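Local coordinates for protein TetR family transcriptional regulator (Rhodococcus erythropolis, PDB 4ZA6) that is a TetR-family transcriptional repressor that probably controls qsdA, a gene for quorum-sensing signal degradation, by binding DNA through its N-terminal helical domain, at residues 37-40 with 41-45; 4-7 with 8-11. All blocks are in the same frame, centred on the assembly; numbering follows the deposited sequence.

Contact 1 of 2, residues 37-40 with 41-45; sequences RATL and YRWVG
In T39, OG1 stands beside the backbone N (chi1 -67°), which leaves CG2 anti to it. In W43, CG lies anti to the carbonyl carbon (chi1 -72°), and the indole comes to the same flank of helix 37-44. The two side chains run alongside each other in the same direction. CG2 of T39 sits over one face of the indole, 4.0 Å from the centroid of the six-membered ring of W43 and shifted toward its rim. This CH-pi contact joins residues one helical turn apart. T39 O lies over the same face, nearer the five-membered ring, 3.4 Å from W43 CG. The same T39 O accepts the backbone bond from W43 N at 3.0 Å, with an N-H...O angle of 140°. A second bond from W43 N, to L40 O, is weak. R42 crosses T39 at a slant. Its chain bends at chi3, which folds the guanidinium back with one face over T39 CA. T39 OG1 lies 3.5 Å from R42 NH2. On the inner flank L40 CD1 meets V44 CG2 at 3.7 Å, and L40 also packs on L29 and L33 of helix 26-33. An alanine at W43 would lose the indole face, and T39 CG2 and E6 of helix 4-19 would probably be left without their packing partner. The helix ends at V44, and G45 after it has positive phi. The chemistry is mainly apolar on the inner flank and polar around R42. This is consistent with helix 37-44 being the recognition helix of a TetR-type helix-turn-helix, packed inward and polar outward.

Contact 2 of 2, residues 4-7 with 8-11; sequences DLER and RRAI
I11 CD1 lies over the centre of the R7 guanidinium, 3.6 Å from R7 CZ. The methyl covers one face of the flat group. R7 has CG anti to its own N (chi1 -174°) and a chain extended as far as NE; this carries the guanidinium along the helix to I11, one turn on. Below it the backbone is tight: I11 N bonds to R7 O at 2.8 Å, close to straight at 163°, and I11 CG1 lies 3.3 Å from the same R7 O. I11 also packs on T53, V54 and E57 of helix 47-69. A10 and I11 are buried, whereas L5 and R9 are on the exposed side, though they touch closely. R9 extends back along the helix and lays one guanidinium face on L5 CG, which sits toward the rim of that face. L5 CD2 is 3.4 Å from R9 NH2. E6 does not pair with R9, since E6 OE1 and R9 NH1 are 5.4 Å apart. E6 OE2 has a hydrogen bond to a residue flanking the segments. R7 NH1 and R8 NH2 are 4.3 Å apart, and this like-charge proximity is probably offset by the salt bridges of R8 to E57 and D12. Two arginines thus use their flat faces on aliphatic neighbours four residues away, while R8 uses its N-H groups on carboxylates. The arrangement is that of an amphipathic first helix: helix 4-19 opens the three-helix DNA-binding domain of TetR regulators, with its buried side against the helices that follow.

How the contacts relate
Contacts 1 and 2 lie in two helices of the N-terminal domain, with centres 11 Å apart. They touch directly. W43 CZ2 of contact 1 is 3.4 Å from E6 CD of contact 2, and V44 CG1 is 3.7 Å from A10 CB. The last turn of helix 37-44 therefore packs on the start of helix 4-19. L33 of helix 26-33 joins the two: it touches L40 and also R9 and A10. A calcium ion lies about 4 Å from the side chain of L5 and about 11 Å from that of W43. Together the contacts join the probable recognition helix to the first helix of the domain.

Contact 1 of 2, residues 37-40 with 41-45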
ATOM      1  N   ARG A  37      21.480  19.147   3.792  1.00 44.04           N
ATOM      2  CA  ARG A  37      20.510  18.442   4.639  1.00 44.33           C
ATOM      3  C   ARG A  37      19.267  19.268   4.945  1.00 47.37           C
ATOM      4  O   ARG A  37      18.178  18.728   4.979  1.00 47.73           O
ATOM      5  CB  ARG A  37      21.182  17.959   5.935  1.00 48.62           C
ATOM      6  CG  ARG A  37      21.937  16.631   5.794  1.00 61.62           C
ATOM      7  CD  ARG A  37      21.019  15.437   5.531  1.00 74.52           C
ATOM      8  NE  ARG A  37      19.988  15.288   6.560  1.00 79.83           N
ATOM      9  CZ  ARG A  37      20.065  14.452   7.590  1.00 85.55           C
ATOM     10  NH1 ARG A  37      21.118  13.658   7.733  1.00 70.75           N
ATOM     11  NH2 ARG A  37      19.080  14.392   8.475  1.00 65.74           N
ATOM     12  N   ALA A  38      19.430  20.579   5.130  1.00 43.65           N
ATOM     13  CA  ALA A  38      18.336  21.508   5.400  1.00 42.29           C
ATOM     14  C   ALA A  38      17.416  21.644   4.176  1.00 42.76           C
ATOM     15  O   ALA A  38      16.208  21.643   4.347  1.00 41.53           O
ATOM     16  CB  ALA A  38      18.898  22.872   5.797  1.00 43.80           C
ATOM     17  N   THR A  39      17.994  21.776   2.953  1.00 37.58           N
ATOM     18  CA  THR A  39      17.257  21.869   1.683  1.00 36.95           C
ATOM     19  C   THR A  39      16.431  20.577   1.476  1.00 39.69           C
ATOM     20  O   THR A  39      15.232  20.643   1.148  1.00 38.37           O
ATOM     21  CB  THR A  39      18.258  22.131   0.538  1.00 48.01           C
ATOM     22  OG1 THR A  39      18.823  23.426   0.715  1.00 48.84           O
ATOM     23  CG2 THR A  39      17.623  22.026  -0.860  1.00 48.27           C
ATOM     24  N   LEU A  40      17.071  19.405   1.691  1.00 37.14           N
ATOM     25  CA  LEU A  40      16.384  18.114   1.570  1.00 35.92           C
ATOM     26  C   LEU A  40      15.152  18.017   2.498  1.00 40.32           C
ATOM     27  O   LEU A  40      14.073  17.659   2.018  1.00 38.34           O
ATOM     28  CB  LEU A  40      17.345  16.923   1.779  1.00 36.11           C
ATOM     29  CG  LEU A  40      16.687  15.523   1.688  1.00 39.60           C
ATOM     30  CD1 LEU A  40      16.124  15.265   0.286  1.00 40.07           C
ATOM     31  CD2 LEU A  40      17.641  14.433   2.086  1.00 40.52           C
ATOM     32  N   TYR A  41      15.299  18.385   3.799  1.00 40.90           N
ATOM     33  CA  TYR A  41      14.191  18.366   4.776  1.00 41.91           C
ATOM     34  C   TYR A  41      13.033  19.250   4.303  1.00 45.32           C
ATOM     35  O   TYR A  41      11.873  18.832   4.373  1.00 44.31           O
ATOM     36  CB  TYR A  41      14.651  18.783   6.195  1.00 45.33           C
ATOM     37  CG  TYR A  41      13.488  18.936   7.159  1.00 49.39           C
ATOM     38  CD1 TYR A  41      12.919  17.827   7.779  1.00 51.49           C
ATOM     39  CD2 TYR A  41      12.914  20.182   7.400  1.00 51.48           C
ATOM     40  CE1 TYR A  41      11.812  17.953   8.617  1.00 53.20           C
ATOM     41  CE2 TYR A  41      11.802  20.321   8.232  1.00 52.80           C
ATOM     42  CZ  TYR A  41      11.258  19.203   8.843  1.00 61.62           C
ATOM     43  OH  TYR A  41      10.181  19.328   9.688  1.00 64.94           O
ATOM     44  N   ARG A  42      13.359  20.464   3.805  1.00 42.32           N
ATOM     45  CA  ARG A  42      12.402  21.431   3.265  1.00 41.88           C
ATOM     46  C   ARG A  42      11.631  20.838   2.088  1.00 44.80           C
ATOM     47  O   ARG A  42      10.430  21.087   1.958  1.00 45.55           O
ATOM     48  CB  ARG A  42      13.141  22.700   2.836  1.00 44.78           C
ATOM     49  CG  ARG A  42      12.280  23.958   2.816  1.00 60.22           C
ATOM     50  CD  ARG A  42      13.107  25.236   2.748  1.00 67.96           C
ATOM     51  NE  ARG A  42      13.966  25.295   1.562  1.00 73.95           N
ATOM     52  CZ  ARG A  42      15.294  25.349   1.596  1.00 85.66           C
ATOM     53  NH1 ARG A  42      15.934  25.375   2.758  1.00 73.14           N
ATOM     54  NH2 ARG A  42      15.991  25.392   0.471  1.00 72.01           N
ATOM     55  N   TRP A  43      12.302  20.006   1.266  1.00 38.57           N
ATOM     56  CA  TRP A  43      11.688  19.382   0.096  1.00 36.47           C
ATOM     57  C   TRP A  43      10.775  18.214   0.398  1.00 40.85           C
ATOM     58  O   TRP A  43       9.708  18.124  -0.197  1.00 40.94           O
ATOM     59  CB  TRP A  43      12.766  18.917  -0.903  1.00 34.33           C
ATOM     60  CG  TRP A  43      13.475  20.020  -1.657  1.00 34.89           C
ATOM     61  CD1 TRP A  43      13.292  21.367  -1.532  1.00 37.72           C
ATOM     62  CD2 TRP A  43      14.531  19.844  -2.612  1.00 34.66           C
ATOM     63  NE1 TRP A  43      14.142  22.042  -2.383  1.00 37.56           N
ATOM     64  CE2 TRP A  43      14.904  21.129  -3.068  1.00 38.34           C
ATOM     65  CE3 TRP A  43      15.175  18.718  -3.154  1.00 35.69           C
ATOM     66  CZ2 TRP A  43      15.913  21.321  -4.021  1.00 37.81           C
ATOM     67  CZ3 TRP A  43      16.159  18.909  -4.115  1.00 37.45           C
ATOM     68  CH2 TRP A  43      16.496  20.196  -4.563  1.00 38.44           C
ATOM     69  N   VAL A  44      11.226  17.267   1.238  1.00 37.14           N
ATOM     70  CA  VAL A  44      10.489  16.026   1.489  1.00 36.01           C
ATOM     71  C   VAL A  44      10.099  15.723   2.949  1.00 40.59           C
ATOM     72  O   VAL A  44       9.390  14.747   3.205  1.00 40.33           O
ATOM     73  CB  VAL A  44      11.226  14.825   0.847  1.00 39.48           C
ATOM     74  CG1 VAL A  44      11.287  14.948  -0.679  1.00 38.57           C
ATOM     75  CG2 VAL A  44      12.621  14.641   1.453  1.00 40.00           C
ATOM     76  N   GLY A  45      10.571  16.529   3.884  1.00 38.62           N
ATOM     77  CA  GLY A  45      10.308  16.282   5.293  1.00 38.28           C
ATOM     78  C   GLY A  45      11.325  15.307   5.840  1.00 41.88           C
ATOM     79  O   GLY A  45      12.378  15.086   5.225  1.00 42.15           O
TER

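Contact 2 of 2, residues 4-7 with 8-11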
ATOM      1  N   ASP A   4       7.731  20.641  -8.280  1.00 34.01           N
ATOM      2  CA  ASP A   4       7.351  19.235  -8.449  1.00 33.46           C
ATOM      3  C   ASP A   4       8.568  18.427  -8.887  1.00 34.88           C
ATOM      4  O   ASP A   4       8.704  17.280  -8.489  1.00 32.39           O
ATOM      5  CB  ASP A   4       6.266  19.087  -9.514  1.00 36.10           C
ATOM      6  CG  ASP A   4       4.951  19.728  -9.156  1.00 53.61           C
ATOM      7  OD1 ASP A   4       4.524  19.597  -7.983  1.00 55.40           O
ATOM      8  OD2 ASP A   4       4.312  20.295 -10.057  1.00 63.86           O
ATOM      9  N   LEU A   5       9.420  19.034  -9.733  1.00 29.97           N
ATOM     10  CA  LEU A   5      10.627  18.418 -10.265  1.00 30.49           C
ATOM     11  C   LEU A   5      11.685  18.126  -9.188  1.00 33.43           C
ATOM     12  O   LEU A   5      12.236  17.024  -9.156  1.00 32.30           O
ATOM     13  CB  LEU A   5      11.180  19.291 -11.401  1.00 31.56           C
ATOM     14  CG  LEU A   5      12.465  18.838 -12.087  1.00 36.42           C
ATOM     15  CD1 LEU A   5      12.404  17.348 -12.514  1.00 37.88           C
ATOM     16  CD2 LEU A   5      12.771  19.738 -13.239  1.00 36.85           C
ATOM     17  N   GLU A   6      11.994  19.111  -8.332  1.00 30.00           N
ATOM     18  CA  GLU A   6      12.948  18.902  -7.224  1.00 29.29           C
ATOM     19  C   GLU A   6      12.532  17.700  -6.346  1.00 34.31           C
ATOM     20  O   GLU A   6      13.338  16.791  -6.130  1.00 34.08           O
ATOM     21  CB  GLU A   6      13.078  20.164  -6.385  1.00 29.85           C
ATOM     22  CG  GLU A   6      14.028  21.151  -7.044  1.00 35.93           C
ATOM     23  CD  GLU A   6      13.953  22.564  -6.505  1.00 45.78           C
ATOM     24  OE1 GLU A   6      14.875  23.357  -6.811  1.00 37.24           O
ATOM     25  OE2 GLU A   6      12.976  22.881  -5.786  1.00 38.62           O
ATOM     26  N   ARG A   7      11.258  17.671  -5.911  1.00 30.88           N
ATOM     27  CA  ARG A   7      10.656  16.604  -5.104  1.00 29.46           C
ATOM     28  C   ARG A   7      10.720  15.264  -5.867  1.00 32.80           C
ATOM     29  O   ARG A   7      11.084  14.252  -5.276  1.00 33.28           O
ATOM     30  CB  ARG A   7       9.195  16.997  -4.779  1.00 33.20           C
ATOM     31  CG  ARG A   7       8.446  16.068  -3.807  1.00 41.70           C
ATOM     32  CD  ARG A   7       6.995  16.486  -3.645  1.00 44.76           C
ATOM     33  NE  ARG A   7       6.199  15.438  -2.990  1.00 52.00           N
ATOM     34  CZ  ARG A   7       5.383  14.599  -3.627  1.00 65.12           C
ATOM     35  NH1 ARG A   7       5.248  14.663  -4.947  1.00 54.22           N
ATOM     36  NH2 ARG A   7       4.705  13.684  -2.949  1.00 45.77           N
ATOM     37  N   ARG A   8      10.416  15.262  -7.185  1.00 29.93           N
ATOM     38  CA  ARG A   8      10.490  14.053  -8.022  1.00 30.35           C
ATOM     39  C   ARG A   8      11.899  13.439  -8.028  1.00 33.96           C
ATOM     40  O   ARG A   8      12.023  12.230  -7.879  1.00 31.19           O
ATOM     41  CB  ARG A   8       9.980  14.347  -9.453  1.00 32.62           C
ATOM     42  CG  ARG A   8       9.971  13.180 -10.461  1.00 41.34           C
ATOM     43  CD  ARG A   8       9.191  11.915 -10.093  1.00 44.55           C
ATOM     44  NE  ARG A   8       8.022  12.131  -9.227  1.00 41.47           N
ATOM     45  CZ  ARG A   8       7.609  11.250  -8.321  1.00 52.60           C
ATOM     46  NH1 ARG A   8       8.264  10.106  -8.147  1.00 35.97           N
ATOM     47  NH2 ARG A   8       6.550  11.513  -7.569  1.00 41.97           N
ATOM     48  N   ARG A   9      12.958  14.271  -8.189  1.00 31.35           N
ATOM     49  CA  ARG A   9      14.341  13.793  -8.161  1.00 31.26           C
ATOM     50  C   ARG A   9      14.601  13.143  -6.807  1.00 33.05           C
ATOM     51  O   ARG A   9      15.141  12.041  -6.759  1.00 32.26           O
ATOM     52  CB  ARG A   9      15.330  14.939  -8.397  1.00 31.57           C
ATOM     53  CG  ARG A   9      15.409  15.391  -9.844  1.00 30.72           C
ATOM     54  CD  ARG A   9      16.605  16.286 -10.034  1.00 26.78           C
ATOM     55  NE  ARG A   9      16.459  17.165 -11.197  1.00 32.58           N
ATOM     56  CZ  ARG A   9      16.118  18.450 -11.130  1.00 43.94           C
ATOM     57  NH1 ARG A   9      15.896  19.026  -9.955  1.00 32.47           N
ATOM     58  NH2 ARG A   9      16.004  19.167 -12.237  1.00 30.13           N
ATOM     59  N   ALA A  10      14.141  13.792  -5.719  1.00 29.19           N
ATOM     60  CA  ALA A  10      14.298  13.289  -4.350  1.00 27.78           C
ATOM     61  C   ALA A  10      13.599  11.956  -4.122  1.00 30.25           C
ATOM     62  O   ALA A  10      14.225  11.041  -3.594  1.00 28.96           O
ATOM     63  CB  ALA A  10      13.845  14.331  -3.334  1.00 27.36           C
ATOM     64  N   ILE A  11      12.319  11.826  -4.544  1.00 28.28           N
ATOM     65  CA  ILE A  11      11.562  10.571  -4.377  1.00 27.21           C
ATOM     66  C   ILE A  11      12.149   9.465  -5.248  1.00 30.83           C
ATOM     67  O   ILE A  11      12.315   8.341  -4.772  1.00 29.39           O
ATOM     68  CB  ILE A  11      10.043  10.753  -4.617  1.00 29.60           C
ATOM     69  CG1 ILE A  11       9.463  11.882  -3.736  1.00 29.23           C
ATOM     70  CG2 ILE A  11       9.274   9.415  -4.443  1.00 30.75           C
ATOM     71  CD1 ILE A  11       8.101  12.385  -4.218  1.00 29.29           C
TER